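Local coordinates for encapsidation protein (Bacillus phage phi29, PDB 5HD9) that powers the packaging of the viral genome as the DNA packaging ATPase of phage phi29, its N-terminal domain carrying the ASCE-type ATPase fold, at residues A[118-123]-A[153-158]; A[112-117]-A[161-166]; A[18-23]-A[185-190]; A[50-55]-A[123-128]. One frame throughout, in Å; residues are numbered along the deposited sequence.

Contact 1: residues A[118-123]-A[153-158]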
loop_
_atom_site.group_PDB
_atom_site.type_symbol
_atom_site.label_atom_id
_atom_site.label_comp_id
_atom_site.label_asym_id
_atom_site.label_seq_id
_atom_site.Cartn_x
_atom_site.Cartn_y
_atom_site.Cartn_z
ATOM N N ILE A 118 -0.639 -7.763 7.557
ATOM C CA ILE A 118 -0.725 -8.998 8.328
ATOM C C ILE A 118 -0.722 -8.657 9.814
ATOM O O ILE A 118 0.181 -7.963 10.285
ATOM C CB ILE A 118 0.446 -9.956 8.010
ATOM C CG1 ILE A 118 0.399 -10.389 6.542
ATOM C CG2 ILE A 118 0.400 -11.183 8.920
ATOM C CD1 ILE A 118 1.629 -11.152 6.084
ATOM N N ARG A 119 -1.729 -9.128 10.545
ATOM C CA ARG A 119 -1.763 -8.913 11.985
ATOM C C ARG A 119 -0.565 -9.642 12.572
ATOM O O ARG A 119 -0.576 -10.863 12.729
ATOM C CB ARG A 119 -3.076 -9.394 12.596
ATOM C CG ARG A 119 -4.223 -8.410 12.441
ATOM C CD ARG A 119 -3.971 -7.096 13.183
ATOM N NE ARG A 119 -4.004 -7.251 14.634
ATOM C CZ ARG A 119 -3.649 -6.302 15.493
ATOM N NH1 ARG A 119 -3.217 -5.126 15.056
ATOM N NH2 ARG A 119 -3.719 -6.530 16.797
ATOM N N GLU A 120 0.458 -8.861 12.908
ATOM C CA GLU A 120 1.824 -9.361 12.992
ATOM C C GLU A 120 2.338 -9.473 14.420
ATOM O O GLU A 120 2.592 -8.446 15.046
ATOM C CB GLU A 120 2.755 -8.429 12.191
ATOM C CG GLU A 120 4.266 -8.697 12.352
ATOM C CD GLU A 120 5.134 -7.473 12.069
ATOM O OE1 GLU A 120 4.598 -6.345 11.988
ATOM O OE2 GLU A 120 6.365 -7.645 11.922
ATOM N N LYS A 121 2.488 -10.684 14.958
ATOM C CA LYS A 121 1.862 -11.920 14.486
ATOM C C LYS A 121 0.794 -12.213 15.520
ATOM O O LYS A 121 -0.045 -13.107 15.362
ATOM C CB LYS A 121 2.866 -13.090 14.399
ATOM C CG LYS A 121 4.338 -12.683 14.341
ATOM C CD LYS A 121 4.659 -12.010 13.017
ATOM C CE LYS A 121 5.136 -12.993 11.965
ATOM N NZ LYS A 121 6.615 -13.128 11.984
ATOM N N ASP A 122 0.841 -11.404 16.575
ATOM C CA ASP A 122 0.450 -11.814 17.918
ATOM C C ASP A 122 -0.960 -12.377 18.024
ATOM O O ASP A 122 -1.214 -13.273 18.834
ATOM C CB ASP A 122 0.605 -10.630 18.876
ATOM C CG ASP A 122 1.103 -11.049 20.244
ATOM O OD1 ASP A 122 0.542 -12.005 20.818
ATOM O OD2 ASP A 122 2.066 -10.427 20.738
ATOM N N ASN A 123 -1.871 -11.873 17.201
ATOM C CA ASN A 123 -3.253 -12.313 17.274
ATOM C C ASN A 123 -4.025 -12.002 16.004
ATOM O O ASN A 123 -3.888 -10.923 15.427
ATOM C CB ASN A 123 -3.939 -11.663 18.482
ATOM C CG ASN A 123 -5.384 -12.099 18.645
ATOM O OD1 ASN A 123 -5.850 -13.017 17.969
ATOM N ND2 ASN A 123 -6.098 -11.447 19.558
ATOM N N LEU A 153 1.842 -4.411 2.136
ATOM C CA LEU A 153 3.187 -4.661 2.647
ATOM C C LEU A 153 3.162 -5.259 4.050
ATOM O O LEU A 153 2.306 -4.916 4.868
ATOM C CB LEU A 153 3.999 -3.366 2.677
ATOM C CG LEU A 153 3.947 -2.443 1.459
ATOM C CD1 LEU A 153 4.603 -1.119 1.806
ATOM C CD2 LEU A 153 4.630 -3.082 0.261
ATOM N N SER A 154 4.120 -6.136 4.330
ATOM C CA SER A 154 4.284 -6.682 5.673
ATOM C C SER A 154 5.704 -7.170 5.907
ATOM O O SER A 154 6.347 -7.697 4.997
ATOM C CB SER A 154 3.302 -7.830 5.913
ATOM O OG SER A 154 3.516 -8.415 7.186
ATOM N N ASN A 155 6.188 -6.988 7.132
ATOM C CA ASN A 155 7.465 -7.550 7.544
ATOM C C ASN A 155 7.295 -9.023 7.883
ATOM O O ASN A 155 8.267 -9.772 7.974
ATOM C CB ASN A 155 8.041 -6.792 8.744
ATOM C CG ASN A 155 8.162 -5.298 8.499
ATOM O OD1 ASN A 155 7.668 -4.492 9.286
ATOM N ND2 ASN A 155 8.825 -4.921 7.410
ATOM N N ALA A 156 6.044 -9.430 8.071
ATOM C CA ALA A 156 5.726 -10.819 8.359
ATOM C C ALA A 156 5.650 -11.618 7.072
ATOM O O ALA A 156 5.694 -11.067 5.972
ATOM C CB ALA A 156 4.416 -10.921 9.116
ATOM N N VAL A 157 5.529 -12.929 7.219
ATOM C CA VAL A 157 5.437 -13.814 6.074
ATOM C C VAL A 157 4.521 -14.969 6.484
ATOM O O VAL A 157 4.848 -16.145 6.351
ATOM C CB VAL A 157 6.857 -14.265 5.612
ATOM C CG1 VAL A 157 7.659 -14.811 6.779
ATOM C CG2 VAL A 157 6.810 -15.248 4.430
ATOM N N SER A 158 3.363 -14.596 7.023
ATOM C CA SER A 158 2.287 -15.545 7.265
ATOM C C SER A 158 1.628 -15.866 5.936
ATOM O O SER A 158 0.871 -15.062 5.393
ATOM C CB SER A 158 1.262 -14.984 8.250
ATOM O OG SER A 158 0.155 -15.859 8.378
HETATM O O HOH W 1 2.010 -6.782 8.829
HETATM O O HOH W 2 5.112 -5.339 8.888
#
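I118 meets the loop 153-158 along its whole side chain. Its CD1 reaches S154 OG at 3.5 Å, while CG2, the branch anti to the backbone N, turns the other way and packs between A156 CB and S158 CB. A156 CB is the meeting point of the exposed half: K121 CE comes to 3.6 Å from it, after a chain bent at three torsions, and E120 CG touches the same methyl. The carboxylate of E120 passes N155 obliquely, OE2 lying 3.7 Å from N155 CB, with the carboxylate and amide planes 51° apart. Both segments are loops that follow the C-terminal ends of the neighbouring parallel strands 109-115 and 149-153, inside the sheet of this ASCE-type ATPase. Two waters make the polar links. One donates to I118 O (2.6 Å) and is also bonded to S154 OG; the other accepts from N155 N (2.6 Å) and donates to E120 OE1. Behind this first shell, S154 OG accepts from A156 N at 2.9 Å, an ST turn that fixes the hydroxyl and the bend carrying A156. A156 in turn pairs through its backbone with G21, in what is probably the P-loop.

Contact 2: residues A[112-117]-A[161-166]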
loop_
_atom_site.group_PDB
_atom_site.type_symbol
_atom_site.label_atom_id
_atom_site.label_comp_id
_atom_site.label_asym_id
_atom_site.label_seq_id
_atom_site.Cartn_x
_atom_site.Cartn_y
_atom_site.Cartn_z
ATOM N N ILE A 112 -3.165 2.252 -4.130
ATOM C CA ILE A 112 -3.467 2.060 -2.717
ATOM C C ILE A 112 -2.314 1.307 -2.066
ATOM O O ILE A 112 -1.904 0.253 -2.554
ATOM C CB ILE A 112 -4.773 1.264 -2.497
ATOM C CG1 ILE A 112 -5.961 1.996 -3.123
ATOM C CG2 ILE A 112 -5.014 1.033 -1.000
ATOM C CD1 ILE A 112 -7.204 1.130 -3.280
ATOM N N VAL A 113 -1.800 1.848 -0.967
ATOM C CA VAL A 113 -0.749 1.182 -0.209
ATOM C C VAL A 113 -1.262 0.821 1.181
ATOM O O VAL A 113 -1.593 1.689 1.987
ATOM C CB VAL A 113 0.509 2.054 -0.098
ATOM C CG1 VAL A 113 1.589 1.339 0.706
ATOM C CG2 VAL A 113 1.026 2.393 -1.487
ATOM N N PHE A 114 -1.325 -0.480 1.437
ATOM C CA PHE A 114 -1.809 -1.018 2.698
ATOM C C PHE A 114 -0.624 -1.594 3.458
ATOM O O PHE A 114 -0.237 -2.738 3.242
ATOM C CB PHE A 114 -2.880 -2.084 2.437
ATOM C CG PHE A 114 -3.570 -2.602 3.675
ATOM C CD1 PHE A 114 -3.178 -2.209 4.949
ATOM C CD2 PHE A 114 -4.621 -3.493 3.554
ATOM C CE1 PHE A 114 -3.823 -2.701 6.074
ATOM C CE2 PHE A 114 -5.268 -3.988 4.676
ATOM C CZ PHE A 114 -4.868 -3.590 5.935
ATOM N N ASP A 115 -0.047 -0.795 4.348
ATOM C CA ASP A 115 1.151 -1.213 5.060
ATOM C C ASP A 115 0.794 -2.042 6.290
ATOM O O ASP A 115 -0.234 -1.808 6.933
ATOM C CB ASP A 115 1.988 0.003 5.456
ATOM C CG ASP A 115 3.430 -0.356 5.776
ATOM O OD1 ASP A 115 3.807 -1.539 5.636
ATOM O OD2 ASP A 115 4.197 0.554 6.155
ATOM N N GLU A 116 1.654 -3.012 6.597
ATOM C CA GLU A 116 1.473 -3.914 7.732
ATOM C C GLU A 116 0.112 -4.614 7.702
ATOM O O GLU A 116 -0.624 -4.595 8.688
ATOM C CB GLU A 116 1.648 -3.145 9.042
ATOM C CG GLU A 116 2.966 -2.384 9.119
ATOM C CD GLU A 116 3.293 -1.882 10.513
ATOM O OE1 GLU A 116 2.611 -2.287 11.478
ATOM O OE2 GLU A 116 4.241 -1.079 10.642
ATOM N N PHE A 117 -0.200 -5.250 6.576
ATOM C CA PHE A 117 -1.526 -5.834 6.360
ATOM C C PHE A 117 -1.722 -7.181 7.055
ATOM O O PHE A 117 -2.841 -7.691 7.120
ATOM C CB PHE A 117 -1.794 -5.997 4.862
ATOM C CG PHE A 117 -1.147 -7.215 4.252
ATOM C CD1 PHE A 117 0.178 -7.187 3.848
ATOM C CD2 PHE A 117 -1.871 -8.385 4.072
ATOM C CE1 PHE A 117 0.771 -8.302 3.286
ATOM C CE2 PHE A 117 -1.283 -9.505 3.507
ATOM C CZ PHE A 117 0.039 -9.461 3.113
ATOM N N ASN A 161 -2.900 -16.106 5.729
ATOM C CA ASN A 161 -3.586 -14.941 6.265
ATOM C C ASN A 161 -4.913 -14.767 5.527
ATOM O O ASN A 161 -5.126 -15.395 4.491
ATOM C CB ASN A 161 -2.709 -13.695 6.126
ATOM C CG ASN A 161 -2.521 -13.268 4.683
ATOM O OD1 ASN A 161 -3.394 -12.637 4.092
ATOM N ND2 ASN A 161 -1.371 -13.604 4.114
ATOM N N PRO A 162 -5.812 -13.921 6.052
ATOM C CA PRO A 162 -7.159 -13.819 5.477
ATOM C C PRO A 162 -7.174 -13.512 3.980
ATOM O O PRO A 162 -8.033 -14.033 3.269
ATOM C CB PRO A 162 -7.789 -12.670 6.268
ATOM C CG PRO A 162 -7.048 -12.649 7.559
ATOM C CD PRO A 162 -5.646 -13.033 7.217
ATOM N N TYR A 163 -6.238 -12.694 3.511
ATOM C CA TYR A 163 -6.206 -12.313 2.105
ATOM C C TYR A 163 -5.783 -13.485 1.227
ATOM O O TYR A 163 -6.421 -13.767 0.214
ATOM C CB TYR A 163 -5.277 -11.110 1.901
ATOM C CG TYR A 163 -5.825 -9.862 2.554
ATOM C CD1 TYR A 163 -5.571 -9.583 3.888
ATOM C CD2 TYR A 163 -6.633 -8.984 1.844
ATOM C CE1 TYR A 163 -6.089 -8.455 4.493
ATOM C CE2 TYR A 163 -7.155 -7.855 2.438
ATOM C CZ TYR A 163 -6.879 -7.595 3.763
ATOM O OH TYR A 163 -7.401 -6.473 4.361
ATOM N N PHE A 164 -4.721 -14.182 1.617
ATOM C CA PHE A 164 -4.262 -15.330 0.844
ATOM C C PHE A 164 -5.337 -16.419 0.834
ATOM O O PHE A 164 -5.595 -17.046 -0.197
ATOM C CB PHE A 164 -2.952 -15.888 1.408
ATOM C CG PHE A 164 -1.759 -14.988 1.207
ATOM C CD1 PHE A 164 -1.908 -13.680 0.777
ATOM C CD2 PHE A 164 -0.478 -15.466 1.443
ATOM C CE1 PHE A 164 -0.804 -12.864 0.597
ATOM C CE2 PHE A 164 0.626 -14.655 1.263
ATOM C CZ PHE A 164 0.462 -13.353 0.839
ATOM N N LEU A 165 -5.962 -16.637 1.986
ATOM C CA LEU A 165 -7.023 -17.630 2.098
ATOM C C LEU A 165 -8.219 -17.251 1.231
ATOM O O LEU A 165 -8.758 -18.082 0.501
ATOM C CB LEU A 165 -7.465 -17.779 3.553
ATOM C CG LEU A 165 -6.436 -18.345 4.532
ATOM C CD1 LEU A 165 -6.992 -18.309 5.946
ATOM C CD2 LEU A 165 -6.036 -19.759 4.147
ATOM N N PHE A 166 -8.624 -15.988 1.314
ATOM C CA PHE A 166 -9.819 -15.515 0.622
ATOM C C PHE A 166 -9.664 -15.665 -0.889
ATOM O O PHE A 166 -10.571 -16.143 -1.569
ATOM C CB PHE A 166 -10.101 -14.054 0.995
ATOM C CG PHE A 166 -11.418 -13.534 0.488
ATOM C CD1 PHE A 166 -11.542 -13.069 -0.809
ATOM C CD2 PHE A 166 -12.527 -13.502 1.316
ATOM C CE1 PHE A 166 -12.753 -12.587 -1.272
ATOM C CE2 PHE A 166 -13.738 -13.022 0.857
ATOM C CZ PHE A 166 -13.851 -12.563 -0.438
#
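F117 and Y163 make the aromatic centre of this contact, an offset edge-to-face pair with ring centroids 5.8 Å apart and planes at 80°. The edge of F117 is turned toward the face of Y163. With chi1 at 80°, F117 CG sits between its own backbone N and carbonyl carbon, and the ring projects from the loop following strand 109-115 toward the start of helix 162-167. Apolar contact continues from F117 CZ to F164 CE1 at 4.3 Å.

Polar atoms come in at ring edges. Y163 OH lies 3.3 Å from F114 CE2, near the plane of the F114 ring, whose face carries F117 CB. N161 OD1 approaches the edge of F117, 3.8 Å from CE2. That oxygen is also the N-cap acceptor, bonded to F164 N (3.2 Å) and weakly to Y163 N.

N161 ND2 goes to S158 O. Both buried oxygens have hydrogen-bond partners, Y163 OH in E130 and N161 OD1 in the helix N-H groups, and toward the phenylalanines they offer contact with the slightly positive C-H rim of a ring.

Contact 3: residues A[18-23]-A[185-190]; sequences FVIGAR and IEIPDS
Two backbone hydrogen bonds join the ends of the parallel strands 16-19 and 183-186: E186 N donates to F18 O at 2.8 Å, and I20 N donates to E186 O at 2.9 Å, carrying the pairing one residue past strand 16-19. The second is nearly straight at both ends, with an angle of 167° at the hydrogen. E186 thus uses both its N-H and its carbonyl on the same partner strand. CA-H...O contacts from I185 and V19 fill in between these bonds.

V19 and E186 lie side by side on one face of the sheet, and E186 OE1 comes 3.7 Å from V19 CG1. The carboxylate itself is engaged elsewhere, by R176 in a salt bridge and by the hydroxyl of Y4. V19 CG1 also presses on P188 CG at 3.4 Å, tighter than usual for two carbons. On the other face F18 CD1 meets I185 CG1 at 4.1 Å. Past the paired residues, I20 CG1 occupies the position between backbone N and carbonyl carbon (chi1 64°), which brings it 3.7 Å from I187 CG1; its CD1 reaches on to I185 CG2.

The turn at G21, with positive phi, opens the probable Walker A loop that leads into helix 26-42. Strand 16-19 runs between 183-186 and 149-153 in the sheet; F18 faces helix 162-167 through F164, and V19 touches K27 of helix 26-42.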
loop_
_atom_site.group_PDB
_atom_site.type_symbol
_atom_site.label_atom_id
_atom_site.label_comp_id
_atom_site.label_asym_id
_atom_site.label_seq_id
_atom_site.Cartn_x
_atom_site.Cartn_y
_atom_site.Cartn_z
ATOM N N PHE A 18 1.024 -8.250 -2.949
ATOM C CA PHE A 18 1.447 -8.494 -1.573
ATOM C C PHE A 18 2.964 -8.663 -1.506
ATOM O O PHE A 18 3.506 -9.631 -2.030
ATOM C CB PHE A 18 0.761 -9.740 -1.005
ATOM C CG PHE A 18 -0.734 -9.746 -1.176
ATOM C CD1 PHE A 18 -1.312 -10.320 -2.295
ATOM C CD2 PHE A 18 -1.559 -9.188 -0.215
ATOM C CE1 PHE A 18 -2.685 -10.332 -2.457
ATOM C CE2 PHE A 18 -2.934 -9.196 -0.373
ATOM C CZ PHE A 18 -3.494 -9.772 -1.497
ATOM N N VAL A 19 3.643 -7.716 -0.862
ATOM C CA VAL A 19 5.084 -7.812 -0.649
ATOM C C VAL A 19 5.334 -8.161 0.814
ATOM O O VAL A 19 4.998 -7.381 1.709
ATOM C CB VAL A 19 5.808 -6.507 -1.016
ATOM C CG1 VAL A 19 7.314 -6.725 -1.041
ATOM C CG2 VAL A 19 5.326 -5.994 -2.371
ATOM N N ILE A 20 5.915 -9.333 1.052
ATOM C CA ILE A 20 6.022 -9.871 2.404
ATOM C C ILE A 20 7.445 -10.305 2.738
ATOM O O ILE A 20 8.303 -10.404 1.860
ATOM C CB ILE A 20 5.060 -11.059 2.602
ATOM C CG1 ILE A 20 5.434 -12.223 1.676
ATOM C CG2 ILE A 20 3.622 -10.605 2.354
ATOM C CD1 ILE A 20 4.586 -13.465 1.876
ATOM N N GLY A 21 7.686 -10.558 4.020
ATOM C CA GLY A 21 9.026 -10.827 4.504
ATOM C C GLY A 21 9.879 -9.577 4.428
ATOM O O GLY A 21 11.091 -9.625 4.637
ATOM N N ALA A 22 9.233 -8.457 4.117
ATOM C CA ALA A 22 9.914 -7.185 3.922
ATOM C C ALA A 22 10.663 -6.772 5.177
ATOM O O ALA A 22 10.056 -6.450 6.193
ATOM C CB ALA A 22 8.909 -6.107 3.526
ATOM N N ARG A 23 11.987 -6.783 5.112
ATOM C CA ARG A 23 12.783 -6.357 6.251
ATOM C C ARG A 23 13.013 -4.853 6.171
ATOM O O ARG A 23 13.210 -4.294 5.088
ATOM C CB ARG A 23 14.089 -7.141 6.309
ATOM C CG ARG A 23 13.848 -8.572 6.760
ATOM C CD ARG A 23 15.015 -9.486 6.470
ATOM N NE ARG A 23 16.006 -9.488 7.544
ATOM C CZ ARG A 23 17.319 -9.582 7.354
ATOM N NH1 ARG A 23 17.817 -9.664 6.127
ATOM N NH2 ARG A 23 18.137 -9.585 8.394
ATOM N N ILE A 185 2.425 -12.079 -5.410
ATOM C CA ILE A 185 3.080 -12.134 -4.107
ATOM C C ILE A 185 4.587 -12.056 -4.303
ATOM O O ILE A 185 5.177 -12.924 -4.951
ATOM C CB ILE A 185 2.719 -13.424 -3.331
ATOM C CG1 ILE A 185 1.218 -13.458 -3.038
ATOM C CG2 ILE A 185 3.509 -13.509 -2.017
ATOM C CD1 ILE A 185 0.720 -14.779 -2.474
ATOM N N GLU A 186 5.200 -11.012 -3.748
ATOM C CA GLU A 186 6.647 -10.848 -3.810
ATOM C C GLU A 186 7.277 -11.093 -2.445
ATOM O O GLU A 186 6.804 -10.582 -1.434
ATOM C CB GLU A 186 7.031 -9.450 -4.304
ATOM C CG GLU A 186 8.536 -9.296 -4.542
ATOM C CD GLU A 186 8.934 -7.893 -4.936
ATOM O OE1 GLU A 186 8.143 -6.958 -4.686
ATOM O OE2 GLU A 186 10.040 -7.724 -5.496
ATOM N N ILE A 187 8.342 -11.886 -2.429
ATOM C CA ILE A 187 9.155 -12.065 -1.233
ATOM C C ILE A 187 10.555 -11.544 -1.545
ATOM O O ILE A 187 11.406 -12.289 -2.028
ATOM C CB ILE A 187 9.204 -13.537 -0.784
ATOM C CG1 ILE A 187 7.791 -14.026 -0.455
ATOM C CG2 ILE A 187 10.092 -13.687 0.444
ATOM C CD1 ILE A 187 7.662 -15.525 -0.313
ATOM N N PRO A 188 10.791 -10.247 -1.294
ATOM C CA PRO A 188 12.078 -9.665 -1.687
ATOM C C PRO A 188 13.248 -10.234 -0.898
ATOM O O PRO A 188 13.136 -10.447 0.308
ATOM C CB PRO A 188 11.903 -8.170 -1.388
ATOM C CG PRO A 188 10.440 -7.959 -1.192
ATOM C CD PRO A 188 9.906 -9.248 -0.672
ATOM N N ASP A 189 14.355 -10.475 -1.591
ATOM C CA ASP A 189 15.595 -10.905 -0.956
ATOM C C ASP A 189 16.592 -9.753 -0.991
ATOM O O ASP A 189 17.796 -9.955 -1.154
ATOM C CB ASP A 189 16.165 -12.139 -1.666
ATOM C CG ASP A 189 16.297 -11.941 -3.167
ATOM O OD1 ASP A 189 17.209 -11.202 -3.596
ATOM O OD2 ASP A 189 15.492 -12.527 -3.919
ATOM N N SER A 190 16.071 -8.540 -0.822
ATOM C CA SER A 190 16.834 -7.321 -1.074
ATOM C C SER A 190 17.995 -7.113 -0.103
ATOM O O SER A 190 19.043 -6.593 -0.494
ATOM C CB SER A 190 15.901 -6.103 -1.028
ATOM O OG SER A 190 15.202 -6.026 0.203
#

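Contact 4: residues A[50-55]-A[123-128]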
loop_
_atom_site.group_PDB
_atom_site.type_symbol
_atom_site.label_atom_id
_atom_site.label_comp_id
_atom_site.label_asym_id
_atom_site.label_seq_id
_atom_site.Cartn_x
_atom_site.Cartn_y
_atom_site.Cartn_z
ATOM N N ARG A 50 -4.088 1.824 6.706
ATOM C CA ARG A 50 -3.668 1.036 7.854
ATOM C C ARG A 50 -4.933 0.447 8.462
ATOM O O ARG A 50 -6.018 0.989 8.271
ATOM C CB ARG A 50 -2.900 1.892 8.864
ATOM C CG ARG A 50 -1.628 2.525 8.300
ATOM C CD ARG A 50 -0.586 1.475 7.939
ATOM N NE ARG A 50 -0.120 0.752 9.122
ATOM C CZ ARG A 50 0.954 1.081 9.838
ATOM N NH1 ARG A 50 1.707 2.121 9.500
ATOM N NH2 ARG A 50 1.277 0.360 10.901
ATOM N N ARG A 51 -4.804 -0.667 9.171
ATOM C CA ARG A 51 -5.976 -1.379 9.670
ATOM C C ARG A 51 -6.730 -0.576 10.723
ATOM O O ARG A 51 -7.946 -0.390 10.621
ATOM C CB ARG A 51 -5.567 -2.733 10.248
ATOM C CG ARG A 51 -6.714 -3.508 10.872
ATOM C CD ARG A 51 -6.309 -4.937 11.186
ATOM N NE ARG A 51 -6.105 -5.707 9.962
ATOM C CZ ARG A 51 -4.926 -5.940 9.390
ATOM N NH1 ARG A 51 -3.800 -5.487 9.928
ATOM N NH2 ARG A 51 -4.875 -6.642 8.267
ATOM N N TYR A 52 -6.002 -0.100 11.730
ATOM C CA TYR A 52 -6.611 0.589 12.861
ATOM C C TYR A 52 -6.092 2.018 13.017
ATOM O O TYR A 52 -4.987 2.345 12.584
ATOM C CB TYR A 52 -6.367 -0.203 14.147
ATOM C CG TYR A 52 -7.035 -1.560 14.159
ATOM C CD1 TYR A 52 -8.404 -1.682 13.965
ATOM C CD2 TYR A 52 -6.300 -2.717 14.384
ATOM C CE1 TYR A 52 -9.021 -2.919 13.979
ATOM C CE2 TYR A 52 -6.908 -3.958 14.399
ATOM C CZ TYR A 52 -8.269 -4.053 14.196
ATOM O OH TYR A 52 -8.881 -5.287 14.210
ATOM N N LYS A 53 -6.905 2.855 13.651
ATOM C CA LYS A 53 -6.597 4.272 13.835
ATOM C C LYS A 53 -5.258 4.572 14.523
ATOM O O LYS A 53 -4.552 5.491 14.109
ATOM C CB LYS A 53 -7.722 4.939 14.630
ATOM C CG LYS A 53 -9.034 5.010 13.875
ATOM C CD LYS A 53 -10.079 5.787 14.652
ATOM C CE LYS A 53 -11.023 6.518 13.715
ATOM N NZ LYS A 53 -12.120 7.228 14.437
ATOM N N PRO A 54 -4.908 3.829 15.590
ATOM C CA PRO A 54 -3.640 4.154 16.254
ATOM C C PRO A 54 -2.418 4.000 15.354
ATOM O O PRO A 54 -1.383 4.615 15.615
ATOM C CB PRO A 54 -3.587 3.152 17.413
ATOM C CG PRO A 54 -4.494 2.051 16.996
ATOM C CD PRO A 54 -5.607 2.739 16.290
ATOM N N GLU A 55 -2.543 3.194 14.307
ATOM C CA GLU A 55 -1.447 2.989 13.369
ATOM C C GLU A 55 -1.195 4.248 12.542
ATOM O O GLU A 55 -0.170 4.363 11.867
ATOM C CB GLU A 55 -1.749 1.798 12.460
ATOM C CG GLU A 55 -2.068 0.524 13.225
ATOM C CD GLU A 55 -2.174 -0.688 12.326
ATOM O OE1 GLU A 55 -1.149 -1.083 11.732
ATOM O OE2 GLU A 55 -3.285 -1.246 12.215
ATOM N N ASN A 123 -1.871 -11.873 17.201
ATOM C CA ASN A 123 -3.253 -12.313 17.274
ATOM C C ASN A 123 -4.025 -12.002 16.004
ATOM O O ASN A 123 -3.888 -10.923 15.427
ATOM C CB ASN A 123 -3.939 -11.663 18.482
ATOM C CG ASN A 123 -5.384 -12.099 18.645
ATOM O OD1 ASN A 123 -5.850 -13.017 17.969
ATOM N ND2 ASN A 123 -6.098 -11.447 19.558
ATOM N N SER A 124 -4.852 -12.952 15.580
ATOM C CA SER A 124 -5.702 -12.764 14.414
ATOM C C SER A 124 -6.833 -11.788 14.739
ATOM O O SER A 124 -8.015 -12.118 14.631
ATOM C CB SER A 124 -6.259 -14.107 13.934
ATOM O OG SER A 124 -5.277 -14.832 13.212
ATOM N N ASN A 125 -6.447 -10.586 15.154
ATOM C CA ASN A 125 -7.386 -9.507 15.403
ATOM C C ASN A 125 -7.584 -8.721 14.110
ATOM O O ASN A 125 -7.293 -7.526 14.031
ATOM C CB ASN A 125 -6.882 -8.607 16.537
ATOM C CG ASN A 125 -7.804 -7.431 16.815
ATOM O OD1 ASN A 125 -9.009 -7.496 16.568
ATOM N ND2 ASN A 125 -7.235 -6.343 17.326
ATOM N N TYR A 126 -8.047 -9.422 13.083
ATOM C CA TYR A 126 -8.436 -8.782 11.836
ATOM C C TYR A 126 -9.844 -8.230 11.991
ATOM O O TYR A 126 -10.593 -8.653 12.873
ATOM C CB TYR A 126 -8.383 -9.766 10.665
ATOM C CG TYR A 126 -6.990 -10.218 10.289
ATOM C CD1 TYR A 126 -6.215 -9.474 9.409
ATOM C CD2 TYR A 126 -6.457 -11.392 10.801
ATOM C CE1 TYR A 126 -4.945 -9.884 9.056
ATOM C CE2 TYR A 126 -5.188 -11.809 10.456
ATOM C CZ TYR A 126 -4.436 -11.051 9.581
ATOM O OH TYR A 126 -3.168 -11.457 9.230
ATOM N N ILE A 127 -10.201 -7.286 11.133
ATOM C CA ILE A 127 -11.557 -6.757 11.107
ATOM C C ILE A 127 -12.487 -7.840 10.551
ATOM O O ILE A 127 -12.094 -8.593 9.662
ATOM C CB ILE A 127 -11.629 -5.465 10.259
ATOM C CG1 ILE A 127 -10.803 -4.360 10.925
ATOM C CG2 ILE A 127 -13.065 -4.997 10.085
ATOM C CD1 ILE A 127 -10.347 -3.272 9.978
ATOM N N PRO A 128 -13.708 -7.958 11.099
ATOM C CA PRO A 128 -14.638 -8.931 10.507
ATOM C C PRO A 128 -14.947 -8.622 9.043
ATOM O O PRO A 128 -15.281 -7.483 8.718
ATOM C CB PRO A 128 -15.900 -8.806 11.375
ATOM C CG PRO A 128 -15.672 -7.642 12.299
ATOM C CD PRO A 128 -14.200 -7.423 12.379
HETATM O O HOH W 3 -10.430 -5.461 16.219
#
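R51 NH2 lies at the edge of the Y126 ring, 3.3 Å from both CD1 and CE1 and near the ring plane, with the guanidinium and ring planes 89° apart. This is therefore not a cation-pi stack. The contact joins two loops of the ASCE fold, one following strand 45-50 and the other, with an inverse gamma turn centred on N125, leading from strand 109-115 to helix 130-141. The charge of R51 is met elsewhere, since its NH2 forms a salt bridge with E130 and bonds F117 O; E130 also accepts from I127 N, so one carboxylate ties both loops together. A bend at chi3 (-69°) turns the guanidinium away from the line of an otherwise extended chain. Nearer the backbone, R51 CG meets I127 CD1 at 3.7 Å and lies over the centre of the Y52 ring.

Y52 reaches across with its hydroxyl, which donates to N125 O at 2.8 Å. The donor stands well above that carbonyl's plane, yet N125 O itself lies at the edge of the tyrosine ring. I127 CG1 slides along Y52 to 3.8 Å from CE1. At the root of the tyrosine, E55 OE2 accepts from Y52 N, while E55 OE1 forms a salt bridge with R50. A water donates to both Y52 OH and N125 OD1, 2.5 Å from each.

Overall arrangement
Contacts 1, 2 and 3 gather round the ends of strands 109-115, 149-153, 16-19 and 183-186, neighbours in the mixed sheet, with centres 9 to 13 Å apart. Contact 4 begins at the end of strand 45-50, next to 109-115, its centre 11 Å from those of contacts 1 and 2 but 21 Å from that of contact 3, which it does not touch. Along the chain, contact 3 spans all the others, contact 2 brackets contact 1, and contact 4 alternates with both. F117 packs on F18 and I20, linking contacts 2 and 3; R119 and Y126 link contacts 1 and 4. A156 O to G21 N ties contact 1 directly to contact 3, beside the probable P-loop.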